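Local coordinates for glycosyltransferase (Streptomyces viridochromogenes, PDB 2IUY), which probably transfers a sugar from a nucleotide-activated donor in avilamycin A biosynthesis, as a retaining glycosyltransferase of family GT4, at residues M168-P173 and A194-E199; G176-A181 and Y289-A294; E162-F167 and L229-A234; I22-Q27 and V35-M40. One frame throughout, in Å; residues are numbered along the deposited sequence.

Contact 1 of 4, residues M168-P173 and A194-E199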
loop_
_atom_site.group_PDB
_atom_site.type_symbol
_atom_site.label_atom_id
_atom_site.label_comp_id
_atom_site.label_asym_id
_atom_site.label_seq_id
_atom_site.Cartn_x
_atom_site.Cartn_y
_atom_site.Cartn_z
HETATM N N MSE A 168 -9.596 4.380 -5.605
HETATM C CA MSE A 168 -9.611 3.148 -4.854
HETATM C C MSE A 168 -8.939 3.321 -3.501
HETATM O O MSE A 168 -7.697 3.392 -3.402
HETATM C CB MSE A 168 -8.978 1.992 -5.669
HETATM C CG MSE A 168 -9.045 0.701 -4.886
HETATM SE SE MSE A 168 -8.507 -0.801 -5.918
HETATM C CE MSE A 168 -10.176 -1.062 -6.891
ATOM N N GLY A 169 -9.759 3.435 -2.465
ATOM C CA GLY A 169 -9.300 3.559 -1.095
ATOM C C GLY A 169 -10.472 3.964 -0.198
ATOM O O GLY A 169 -11.629 3.974 -0.625
ATOM N N ARG A 170 -10.172 4.323 1.037
ATOM C CA ARG A 170 -11.221 4.830 1.939
ATOM C C ARG A 170 -11.696 6.214 1.484
ATOM O O ARG A 170 -10.889 7.076 1.145
ATOM C CB ARG A 170 -10.730 4.863 3.384
ATOM C CG ARG A 170 -10.751 3.468 4.070
ATOM C CD ARG A 170 -10.294 3.607 5.563
ATOM N NE ARG A 170 -9.037 4.357 5.540
ATOM C CZ ARG A 170 -8.906 5.657 5.812
ATOM N NH1 ARG A 170 -9.955 6.380 6.247
ATOM N NH2 ARG A 170 -7.690 6.212 5.687
ATOM N N VAL A 171 -13.010 6.398 1.444
ATOM C CA VAL A 171 -13.591 7.675 1.035
ATOM C C VAL A 171 -13.542 8.593 2.257
ATOM O O VAL A 171 -14.492 8.651 3.035
ATOM C CB VAL A 171 -15.043 7.485 0.501
ATOM C CG1 VAL A 171 -15.705 8.854 0.136
ATOM C CG2 VAL A 171 -15.075 6.449 -0.704
ATOM N N SER A 172 -12.401 9.261 2.424
ATOM C CA SER A 172 -12.067 10.111 3.577
ATOM C C SER A 172 -11.377 11.326 3.050
ATOM O O SER A 172 -10.783 11.246 2.003
ATOM C CB SER A 172 -11.050 9.441 4.471
ATOM O OG SER A 172 -11.651 8.340 5.103
ATOM N N PRO A 173 -11.499 12.468 3.751
ATOM C CA PRO A 173 -10.977 13.739 3.248
ATOM C C PRO A 173 -9.465 13.763 2.938
ATOM O O PRO A 173 -9.066 14.306 1.896
ATOM C CB PRO A 173 -11.336 14.733 4.375
ATOM C CG PRO A 173 -12.606 14.222 4.923
ATOM C CD PRO A 173 -12.290 12.678 4.987
ATOM N N ALA A 194 -14.341 3.251 -5.494
ATOM C CA ALA A 194 -14.216 1.893 -5.005
ATOM C C ALA A 194 -13.439 1.794 -3.671
ATOM O O ALA A 194 -12.202 1.734 -3.639
ATOM C CB ALA A 194 -13.573 1.021 -6.055
ATOM N N GLY A 195 -14.178 1.715 -2.581
ATOM C CA GLY A 195 -13.612 1.504 -1.262
ATOM C C GLY A 195 -14.672 1.843 -0.232
ATOM O O GLY A 195 -15.773 2.300 -0.606
ATOM N N PRO A 196 -14.348 1.620 1.067
ATOM C CA PRO A 196 -15.297 1.894 2.119
ATOM C C PRO A 196 -15.574 3.396 2.268
ATOM O O PRO A 196 -14.656 4.200 2.376
ATOM C CB PRO A 196 -14.641 1.301 3.370
ATOM C CG PRO A 196 -13.205 1.259 3.087
ATOM C CD PRO A 196 -13.069 1.095 1.591
ATOM N N ALA A 197 -16.854 3.746 2.245
ATOM C CA ALA A 197 -17.304 5.135 2.378
ATOM C C ALA A 197 -18.069 5.174 3.685
ATOM O O ALA A 197 -19.295 5.074 3.693
ATOM C CB ALA A 197 -18.226 5.532 1.213
ATOM N N TRP A 198 -17.337 5.287 4.777
ATOM C CA TRP A 198 -17.923 5.199 6.108
ATOM C C TRP A 198 -18.206 6.581 6.741
ATOM O O TRP A 198 -18.794 6.639 7.829
ATOM C CB TRP A 198 -16.965 4.426 7.027
ATOM C CG TRP A 198 -16.761 2.951 6.653
ATOM C CD1 TRP A 198 -17.402 2.255 5.662
ATOM C CD2 TRP A 198 -15.911 2.011 7.328
ATOM N NE1 TRP A 198 -16.985 0.944 5.670
ATOM C CE2 TRP A 198 -16.067 0.764 6.675
ATOM C CE3 TRP A 198 -15.020 2.105 8.409
ATOM C CZ2 TRP A 198 -15.350 -0.392 7.052
ATOM C CZ3 TRP A 198 -14.317 0.940 8.812
ATOM C CH2 TRP A 198 -14.491 -0.289 8.123
ATOM N N GLU A 199 -17.764 7.663 6.089
ATOM C CA GLU A 199 -17.914 9.034 6.608
ATOM C C GLU A 199 -19.046 9.703 5.862
ATOM O O GLU A 199 -18.832 10.192 4.758
ATOM C CB GLU A 199 -16.611 9.807 6.459
ATOM C CG GLU A 199 -15.538 9.125 7.294
ATOM C CD GLU A 199 -14.148 9.722 7.190
ATOM O OE1 GLU A 199 -13.980 10.966 7.144
ATOM O OE2 GLU A 199 -13.212 8.898 7.197
HETATM O O HOH W 1 -17.310 8.330 3.345
HETATM O O HOH W 2 -14.457 6.193 4.741
#

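Contact 2 of 4, residues G176-A181 and Y289-A294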
loop_
_atom_site.group_PDB
_atom_site.type_symbol
_atom_site.label_atom_id
_atom_site.label_comp_id
_atom_site.label_asym_id
_atom_site.label_seq_id
_atom_site.Cartn_x
_atom_site.Cartn_y
_atom_site.Cartn_z
ATOM N N GLY A 176 -8.627 12.376 -0.448
ATOM C CA GLY A 176 -8.906 13.253 -1.576
ATOM C C GLY A 176 -9.959 12.688 -2.528
ATOM O O GLY A 176 -9.893 12.945 -3.728
ATOM N N ALA A 177 -10.933 11.954 -2.004
ATOM C CA ALA A 177 -12.054 11.446 -2.824
ATOM C C ALA A 177 -12.790 12.596 -3.518
ATOM O O ALA A 177 -13.173 12.500 -4.702
ATOM C CB ALA A 177 -13.033 10.587 -1.976
ATOM N N LEU A 178 -12.991 13.672 -2.769
ATOM C CA LEU A 178 -13.716 14.848 -3.258
ATOM C C LEU A 178 -12.969 15.524 -4.379
ATOM O O LEU A 178 -13.521 15.841 -5.432
ATOM C CB LEU A 178 -13.972 15.845 -2.110
ATOM C CG LEU A 178 -14.619 17.168 -2.610
ATOM C CD1 LEU A 178 -16.100 16.910 -2.929
ATOM C CD2 LEU A 178 -14.508 18.227 -1.582
ATOM N N GLU A 179 -11.687 15.718 -4.164
ATOM C CA GLU A 179 -10.804 16.268 -5.201
ATOM C C GLU A 179 -10.671 15.399 -6.448
ATOM O O GLU A 179 -10.535 15.909 -7.545
ATOM C CB GLU A 179 -9.435 16.566 -4.587
ATOM C CG GLU A 179 -9.475 17.725 -3.552
ATOM C CD GLU A 179 -9.956 17.321 -2.150
ATOM O OE1 GLU A 179 -10.152 16.110 -1.837
ATOM O OE2 GLU A 179 -10.143 18.233 -1.323
ATOM N N ALA A 180 -10.683 14.094 -6.279
ATOM C CA ALA A 180 -10.737 13.161 -7.392
ATOM C C ALA A 180 -12.075 13.313 -8.153
ATOM O O ALA A 180 -12.119 13.248 -9.408
ATOM C CB ALA A 180 -10.569 11.748 -6.874
ATOM N N ALA A 181 -13.172 13.513 -7.421
ATOM C CA ALA A 181 -14.472 13.774 -8.110
ATOM C C ALA A 181 -14.349 15.051 -8.957
ATOM O O ALA A 181 -14.711 15.049 -10.152
ATOM C CB ALA A 181 -15.645 13.874 -7.101
ATOM N N TYR A 289 -3.217 20.432 -5.352
ATOM C CA TYR A 289 -4.194 20.260 -4.298
ATOM C C TYR A 289 -5.495 20.993 -4.596
ATOM O O TYR A 289 -5.536 21.871 -5.450
ATOM C CB TYR A 289 -3.615 20.824 -3.007
ATOM C CG TYR A 289 -2.578 19.964 -2.364
ATOM C CD1 TYR A 289 -2.767 18.579 -2.234
ATOM C CD2 TYR A 289 -1.407 20.526 -1.871
ATOM C CE1 TYR A 289 -1.823 17.789 -1.611
ATOM C CE2 TYR A 289 -0.425 19.725 -1.267
ATOM C CZ TYR A 289 -0.653 18.373 -1.137
ATOM O OH TYR A 289 0.290 17.623 -0.514
ATOM N N GLY A 290 -6.551 20.659 -3.857
ATOM C CA GLY A 290 -7.847 21.338 -4.013
ATOM C C GLY A 290 -8.674 20.768 -5.149
ATOM O O GLY A 290 -8.331 19.730 -5.717
ATOM N N THR A 291 -9.771 21.465 -5.449
ATOM C CA THR A 291 -10.790 21.076 -6.442
ATOM C C THR A 291 -10.866 21.994 -7.687
ATOM O O THR A 291 -11.772 21.848 -8.528
ATOM C CB THR A 291 -12.214 21.067 -5.815
ATOM O OG1 THR A 291 -12.568 22.377 -5.327
ATOM C CG2 THR A 291 -12.355 20.028 -4.704
ATOM N N ASP A 292 -9.964 22.957 -7.801
ATOM C CA ASP A 292 -10.136 23.964 -8.836
ATOM C C ASP A 292 -9.268 23.578 -10.040
ATOM O O ASP A 292 -8.139 23.999 -10.177
ATOM C CB ASP A 292 -9.859 25.389 -8.285
ATOM C CG ASP A 292 -10.432 25.613 -6.836
ATOM O OD1 ASP A 292 -11.668 25.859 -6.664
ATOM O OD2 ASP A 292 -9.638 25.568 -5.849
ATOM N N PHE A 293 -9.787 22.700 -10.883
ATOM C CA PHE A 293 -9.022 22.207 -12.022
ATOM C C PHE A 293 -9.578 22.848 -13.272
ATOM O O PHE A 293 -10.787 22.689 -13.550
ATOM C CB PHE A 293 -9.113 20.675 -12.135
ATOM C CG PHE A 293 -8.497 19.940 -10.975
ATOM C CD1 PHE A 293 -7.110 19.868 -10.833
ATOM C CD2 PHE A 293 -9.313 19.312 -10.022
ATOM C CE1 PHE A 293 -6.529 19.176 -9.756
ATOM C CE2 PHE A 293 -8.757 18.613 -8.947
ATOM C CZ PHE A 293 -7.353 18.564 -8.799
ATOM N N ALA A 294 -8.731 23.587 -14.004
ATOM C CA ALA A 294 -9.107 24.056 -15.358
ATOM C C ALA A 294 -9.369 22.832 -16.240
ATOM O O ALA A 294 -8.497 21.938 -16.341
ATOM C CB ALA A 294 -8.017 24.926 -15.944
#

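Contact 3 of 4, residues E162-F167 and L229-A234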
loop_
_atom_site.group_PDB
_atom_site.type_symbol
_atom_site.label_atom_id
_atom_site.label_comp_id
_atom_site.label_asym_id
_atom_site.label_seq_id
_atom_site.Cartn_x
_atom_site.Cartn_y
_atom_site.Cartn_z
ATOM N N GLU A 162 -11.783 0.785 -20.147
ATOM C CA GLU A 162 -13.049 1.491 -20.056
ATOM C C GLU A 162 -12.782 2.997 -19.996
ATOM O O GLU A 162 -11.645 3.452 -19.985
ATOM C CB GLU A 162 -13.874 1.009 -18.862
ATOM C CG GLU A 162 -14.137 -0.493 -18.776
ATOM C CD GLU A 162 -14.977 -1.025 -19.924
ATOM O OE1 GLU A 162 -15.782 -0.251 -20.496
ATOM O OE2 GLU A 162 -14.837 -2.222 -20.266
ATOM N N ASP A 163 -13.837 3.783 -19.953
ATOM C CA ASP A 163 -13.673 5.232 -20.051
ATOM C C ASP A 163 -13.659 5.870 -18.700
ATOM O O ASP A 163 -13.384 7.058 -18.596
ATOM C CB ASP A 163 -14.772 5.846 -20.916
ATOM C CG ASP A 163 -14.456 5.741 -22.416
ATOM O OD1 ASP A 163 -13.295 6.066 -22.807
ATOM O OD2 ASP A 163 -15.363 5.347 -23.196
ATOM N N PHE A 164 -13.952 5.077 -17.665
ATOM C CA PHE A 164 -14.096 5.601 -16.295
ATOM C C PHE A 164 -12.716 5.883 -15.661
ATOM O O PHE A 164 -11.746 5.165 -15.954
ATOM C CB PHE A 164 -14.974 4.677 -15.434
ATOM C CG PHE A 164 -14.328 3.323 -15.070
ATOM C CD1 PHE A 164 -13.452 3.200 -13.967
ATOM C CD2 PHE A 164 -14.614 2.178 -15.819
ATOM C CE1 PHE A 164 -12.881 1.980 -13.636
ATOM C CE2 PHE A 164 -14.027 0.962 -15.503
ATOM C CZ PHE A 164 -13.151 0.861 -14.417
ATOM N N LEU A 165 -12.637 6.932 -14.827
ATOM C CA LEU A 165 -11.478 7.147 -13.909
ATOM C C LEU A 165 -11.750 6.367 -12.608
ATOM O O LEU A 165 -12.879 5.924 -12.396
ATOM C CB LEU A 165 -11.224 8.621 -13.649
ATOM C CG LEU A 165 -11.035 9.509 -14.903
ATOM C CD1 LEU A 165 -10.686 11.000 -14.568
ATOM C CD2 LEU A 165 -9.999 8.915 -15.857
ATOM N N LEU A 166 -10.739 6.120 -11.791
ATOM C CA LEU A 166 -10.936 5.188 -10.681
ATOM C C LEU A 166 -10.304 5.723 -9.421
ATOM O O LEU A 166 -9.127 6.081 -9.433
ATOM C CB LEU A 166 -10.355 3.800 -10.966
ATOM C CG LEU A 166 -10.399 2.799 -9.796
ATOM C CD1 LEU A 166 -11.825 2.339 -9.467
ATOM C CD2 LEU A 166 -9.533 1.556 -10.115
ATOM N N PHE A 167 -11.099 5.773 -8.343
ATOM C CA PHE A 167 -10.556 6.090 -7.056
ATOM C C PHE A 167 -10.693 4.821 -6.213
ATOM O O PHE A 167 -11.771 4.262 -6.127
ATOM C CB PHE A 167 -11.296 7.290 -6.422
ATOM C CG PHE A 167 -10.915 7.542 -5.004
ATOM C CD1 PHE A 167 -9.971 8.530 -4.683
ATOM C CD2 PHE A 167 -11.500 6.787 -3.960
ATOM C CE1 PHE A 167 -9.600 8.749 -3.318
ATOM C CE2 PHE A 167 -11.135 7.005 -2.622
ATOM C CZ PHE A 167 -10.178 8.005 -2.318
ATOM N N LEU A 229 -8.841 -2.163 -11.507
ATOM C CA LEU A 229 -7.469 -1.629 -11.579
ATOM C C LEU A 229 -6.926 -1.576 -13.007
ATOM O O LEU A 229 -6.342 -0.568 -13.433
ATOM C CB LEU A 229 -6.536 -2.473 -10.707
ATOM C CG LEU A 229 -5.952 -2.010 -9.369
ATOM C CD1 LEU A 229 -6.235 -0.567 -8.919
ATOM C CD2 LEU A 229 -6.119 -3.062 -8.240
ATOM N N ALA A 230 -7.181 -2.661 -13.735
ATOM C CA ALA A 230 -6.731 -2.876 -15.117
ATOM C C ALA A 230 -7.592 -2.119 -16.187
ATOM O O ALA A 230 -7.088 -1.649 -17.192
ATOM C CB ALA A 230 -6.788 -4.399 -15.408
ATOM N N SER A 231 -8.898 -2.083 -15.981
ATOM C CA SER A 231 -9.823 -1.563 -16.976
ATOM C C SER A 231 -9.931 -0.028 -16.883
ATOM O O SER A 231 -10.318 0.646 -17.853
ATOM C CB SER A 231 -11.196 -2.242 -16.801
ATOM O OG SER A 231 -11.773 -1.949 -15.541
ATOM N N ALA A 232 -9.539 0.554 -15.748
ATOM C CA ALA A 232 -9.741 1.998 -15.604
ATOM C C ALA A 232 -8.945 2.787 -16.632
ATOM O O ALA A 232 -7.811 2.450 -16.927
ATOM C CB ALA A 232 -9.402 2.468 -14.175
ATOM N N HIS A 233 -9.493 3.903 -17.109
ATOM C CA HIS A 233 -8.694 4.825 -17.910
ATOM C C HIS A 233 -7.460 5.369 -17.123
ATOM O O HIS A 233 -6.334 5.457 -17.639
ATOM C CB HIS A 233 -9.601 5.942 -18.467
ATOM C CG HIS A 233 -8.896 6.877 -19.400
ATOM N ND1 HIS A 233 -8.927 6.723 -20.767
ATOM C CD2 HIS A 233 -8.099 7.947 -19.165
ATOM C CE1 HIS A 233 -8.188 7.660 -21.338
ATOM N NE2 HIS A 233 -7.665 8.413 -20.388
ATOM N N ALA A 234 -7.671 5.735 -15.857
ATOM C CA ALA A 234 -6.580 6.207 -15.024
ATOM C C ALA A 234 -7.036 6.046 -13.608
ATOM O O ALA A 234 -8.227 5.968 -13.359
ATOM C CB ALA A 234 -6.198 7.719 -15.307
HETATM O O HOH W 3 -9.387 4.014 -21.448
#

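Contact 4 of 4, residues I22-Q27 and V35-M40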
loop_
_atom_site.group_PDB
_atom_site.type_symbol
_atom_site.label_atom_id
_atom_site.label_comp_id
_atom_site.label_asym_id
_atom_site.label_seq_id
_atom_site.Cartn_x
_atom_site.Cartn_y
_atom_site.Cartn_z
ATOM N N ILE A 22 -8.582 -10.279 9.404
ATOM C CA ILE A 22 -8.394 -9.974 7.988
ATOM C C ILE A 22 -7.220 -10.836 7.526
ATOM O O ILE A 22 -6.248 -11.017 8.265
ATOM C CB ILE A 22 -8.150 -8.458 7.773
ATOM C CG1 ILE A 22 -9.433 -7.646 8.142
ATOM C CG2 ILE A 22 -7.710 -8.172 6.296
ATOM C CD1 ILE A 22 -9.237 -6.102 8.164
ATOM N N SER A 23 -7.317 -11.390 6.329
ATOM C CA SER A 23 -6.255 -12.243 5.810
ATOM C C SER A 23 -5.196 -11.483 4.994
ATOM O O SER A 23 -5.305 -10.275 4.725
ATOM C CB SER A 23 -6.860 -13.430 5.015
ATOM O OG SER A 23 -7.379 -12.939 3.763
ATOM N N VAL A 24 -4.137 -12.193 4.631
ATOM C CA VAL A 24 -3.155 -11.694 3.721
ATOM C C VAL A 24 -3.078 -12.664 2.563
ATOM O O VAL A 24 -2.735 -13.837 2.770
ATOM C CB VAL A 24 -1.754 -11.589 4.424
ATOM C CG1 VAL A 24 -0.581 -11.517 3.368
ATOM C CG2 VAL A 24 -1.718 -10.408 5.357
ATOM N N PRO A 25 -3.424 -12.218 1.341
ATOM C CA PRO A 25 -3.927 -10.904 0.999
ATOM C C PRO A 25 -5.361 -10.769 1.507
ATOM O O PRO A 25 -6.018 -11.787 1.802
ATOM C CB PRO A 25 -3.860 -10.896 -0.541
ATOM C CG PRO A 25 -4.004 -12.280 -0.925
ATOM C CD PRO A 25 -3.402 -13.119 0.168
ATOM N N PRO A 26 -5.833 -9.520 1.670
ATOM C CA PRO A 26 -7.083 -9.379 2.370
ATOM C C PRO A 26 -8.277 -9.682 1.460
ATOM O O PRO A 26 -8.190 -9.550 0.230
ATOM C CB PRO A 26 -7.073 -7.899 2.760
ATOM C CG PRO A 26 -6.350 -7.245 1.650
ATOM C CD PRO A 26 -5.286 -8.217 1.243
ATOM N N GLN A 27 -9.391 -10.081 2.071
ATOM C CA GLN A 27 -10.629 -10.342 1.321
ATOM C C GLN A 27 -11.213 -9.006 0.775
ATOM O O GLN A 27 -11.683 -8.919 -0.368
ATOM C CB GLN A 27 -11.635 -11.098 2.231
ATOM C CG GLN A 27 -10.981 -12.207 3.142
ATOM C CD GLN A 27 -10.497 -11.752 4.590
ATOM O OE1 GLN A 27 -9.857 -10.705 4.799
ATOM N NE2 GLN A 27 -10.795 -12.616 5.582
ATOM N N VAL A 35 0.467 -5.125 0.974
ATOM C CA VAL A 35 1.943 -4.960 1.019
ATOM C C VAL A 35 2.598 -6.259 1.455
ATOM O O VAL A 35 3.555 -6.712 0.843
ATOM C CB VAL A 35 2.386 -3.790 1.922
ATOM C CG1 VAL A 35 3.937 -3.706 2.003
ATOM C CG2 VAL A 35 1.784 -2.455 1.403
ATOM N N VAL A 36 2.098 -6.841 2.529
ATOM C CA VAL A 36 2.693 -8.042 3.142
ATOM C C VAL A 36 2.611 -9.244 2.186
ATOM O O VAL A 36 3.536 -10.013 2.095
ATOM C CB VAL A 36 2.003 -8.348 4.512
ATOM C CG1 VAL A 36 2.578 -9.600 5.152
ATOM C CG2 VAL A 36 2.181 -7.152 5.477
ATOM N N ALA A 37 1.473 -9.385 1.475
ATOM C CA ALA A 37 1.278 -10.410 0.463
ATOM C C ALA A 37 2.338 -10.318 -0.662
ATOM O O ALA A 37 2.940 -11.321 -1.025
ATOM C CB ALA A 37 -0.163 -10.324 -0.110
ATOM N N ASN A 38 2.558 -9.115 -1.175
ATOM C CA ASN A 38 3.450 -8.871 -2.270
ATOM C C ASN A 38 4.916 -9.042 -1.827
ATOM O O ASN A 38 5.750 -9.637 -2.565
ATOM C CB ASN A 38 3.236 -7.433 -2.849
ATOM C CG ASN A 38 1.989 -7.334 -3.717
ATOM O OD1 ASN A 38 1.843 -8.056 -4.722
ATOM N ND2 ASN A 38 1.111 -6.396 -3.374
ATOM N N LEU A 39 5.207 -8.525 -0.639
ATOM C CA LEU A 39 6.502 -8.748 0.037
ATOM C C LEU A 39 6.810 -10.237 0.220
ATOM O O LEU A 39 7.896 -10.719 -0.124
ATOM C CB LEU A 39 6.594 -7.992 1.392
ATOM C CG LEU A 39 7.950 -8.216 2.116
ATOM C CD1 LEU A 39 9.163 -7.917 1.184
ATOM C CD2 LEU A 39 8.110 -7.484 3.418
HETATM N N MSE A 40 5.845 -10.937 0.784
HETATM C CA MSE A 40 5.950 -12.350 1.073
HETATM C C MSE A 40 6.260 -13.183 -0.189
HETATM O O MSE A 40 7.020 -14.138 -0.133
HETATM C CB MSE A 40 4.616 -12.769 1.685
HETATM C CG MSE A 40 4.379 -14.238 1.783
HETATM SE SE MSE A 40 2.577 -14.469 2.528
HETATM C CE MSE A 40 1.525 -14.281 0.859
#

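Contact 1 of 4, residues M168-P173 and A194-E199
V171 lays its CB and CG2 against the methyl of A197, with V171 CG2 3.8 Å from A197 CB. CG1 stands anti to the backbone N (chi1 177°), and this puts CG2 on the A197 side. The two loops run in roughly the same direction, and V171 N donates a nearly straight bond of 2.9 Å to P196 O. The bond from G169 N to A194 O, two residues back, is weak. V171 O is held by two waters: one ties it to both N and O of E199, the other to P196 O and W198 N.

Next comes R170, whose CG rests on the P196 ring at 3.4 Å from P196 CG. Its guanidinium goes past this ring to the hydroxyl of Y29, a UDP-binding residue, and to H174. At the far end E199 reaches back with an extended chain. S172 OG donates to E199 OE2 over 2.7 Å, arriving from above the carboxylate plane, while E199 OE1 lies 3.2 Å from P173 CD. R170 NH1 is 4.2 Å from E199 OE2, too far for a salt bridge, though the opposite charges may attract weakly.

Both loops leave the C-terminal ends of neighbouring parallel strands, 165-168 and 191-194. V171, P173 and A197 face helix 200-210, and M168 turns to helix 222-231.

Contact 2 of 4, residues G176-A181 and Y289-A294
E179 presses its CG onto the backbone of the opposite loop, 3.2 Å from G290 O, with E179 CB also close to that oxygen at 3.5 Å. The bend at chi2 (81°) then turns the carboxylate aside, and the methylenes do the touching. T291 adds a methyl: T291 CG2 lies 3.9 Å from E179 CG and 4.2 Å from L178 CD2, and so bridges two successive side chains of the helix. Two residues further on, F293 points its CB toward the helix, and F293 CE2 comes within 3.5 Å of E179 O. No hydrogen bond spans the two segments; the contact is small and made by carbon surfaces and carbonyl oxygens.

Further out, other groups hold these in place. G290 N bonds to the side-chain oxygen of Q240, which fixes the loop where E179 meets it, and an inverse gamma turn centred on D292 carries the chain from T291 to F293. The F293 ring packs edge-to-face with F183 and touches A182 and A186, all on the same helix. On the helix side, L178 N is bonded to the hydroxyl of Y202.

The contact joins the first helix of the C-terminal Rossmann-like domain, 177-187, to the loop after its last strand, 284-286, as fits the GT-B fold.

Contact 3 of 4, residues E162-F167 and L229-A234
Three backbone bonds join the segments: E162 N to S231 O, 2.7 Å and nearly straight, H233 N to F164 O at 2.8 Å, and a weak one from L166 N to A234 O. The ring of F164 packs beside the first two, against S231 and A232. Its chi1 of 70° puts CG between the backbone N and carbonyl carbon, and turns the ring against the chain where helix 222-231 ends. A232 CA lies over one ring face, 4.1 Å from the centroid, in a CH-pi contact, while S231 OG meets the ring edge 3.3 Å from F164 CZ. That hydroxyl is bonded to D227 O in the preceding helical turn.

A232 is shared: A232 CB also touches L166 CB at 3.6 Å, and beyond it L166 CD2 reaches L229. On the other side of the strand, L165 and H233 lie side by side, with L165 CD2 3.9 Å from H233 CD2. A water links H233 ND1 to E162 O.

Here a helix ends and its chain turns into strand 234-237, directly beside strand 165-168. These are the two central strands of a parallel sheet ordered 3-2-1-4-5-6, the Rossmann-like arrangement of the C-terminal GT-B domain.

Contact 4 of 4, residues I22-Q27 and V35-M40
P25, whose ring packs on A37, has its carbonyl oxygen taken by the hydroxyl of its own loop: S23 OG donates to P25 O at 2.7 Å, tilted 30° from the carbonyl plane. A second internal bond closes the loop further, from S23 N to Q27 OE1, 3.0 Å and nearly straight, with the donor well above the amide's carbonyl plane. V24 N goes outward instead, to the hydroxyl of S58. The peptide before P25 is cis; V24 points at the helix, while P25 touches it with the flank of its ring.

V24 does most of the touching. With chi1 at 161°, CG1 lies roughly anti to the backbone N and drives into the helix surface, where V24 CG1 is 3.5 Å from A37 N and 3.7 Å from A37 CB. V36 and M40, a selenomethionine, flank it: V24 CG1 is 4.1 Å from V36 CG1 and 4.3 Å from M40 CE. Alongside, P25 CB meets A37 CB at 3.8 Å. The small alanine side chain thus takes both loop residues, and L52 of strand 49-53 touches V24 and V36 from the sheet.

No hydrogen bond passes between residues 22-27 and 35-40. The loop is held by bonds within itself and to neighbours such as S58 and L13, while its fit to helix 31-45, just after the UDP-binding Y29 and G30, depends on close apolar packing.

Contacts 1, 2 and 3 all belong to the C-terminal domain; contact 4 lies apart in the N-terminal one, with no atom closer than about 8 Å to the others. Contact 3 is largely buried, at the N-terminal ends of the two central strands, and combines backbone bonds with apolar packing. Contact 1 continues from the same strand, 165-168, into loops at the sheet's C-terminal edge, where waters and a carboxylate join the backbone bonds and apolar packing. Contact 2 uses the helix that follows this strand and is a surface contact without hydrogen bonds; the F167 ring packs against its A177 and A180. Contact 4 is buried and apolar, with no hydrogen bond between its two segments.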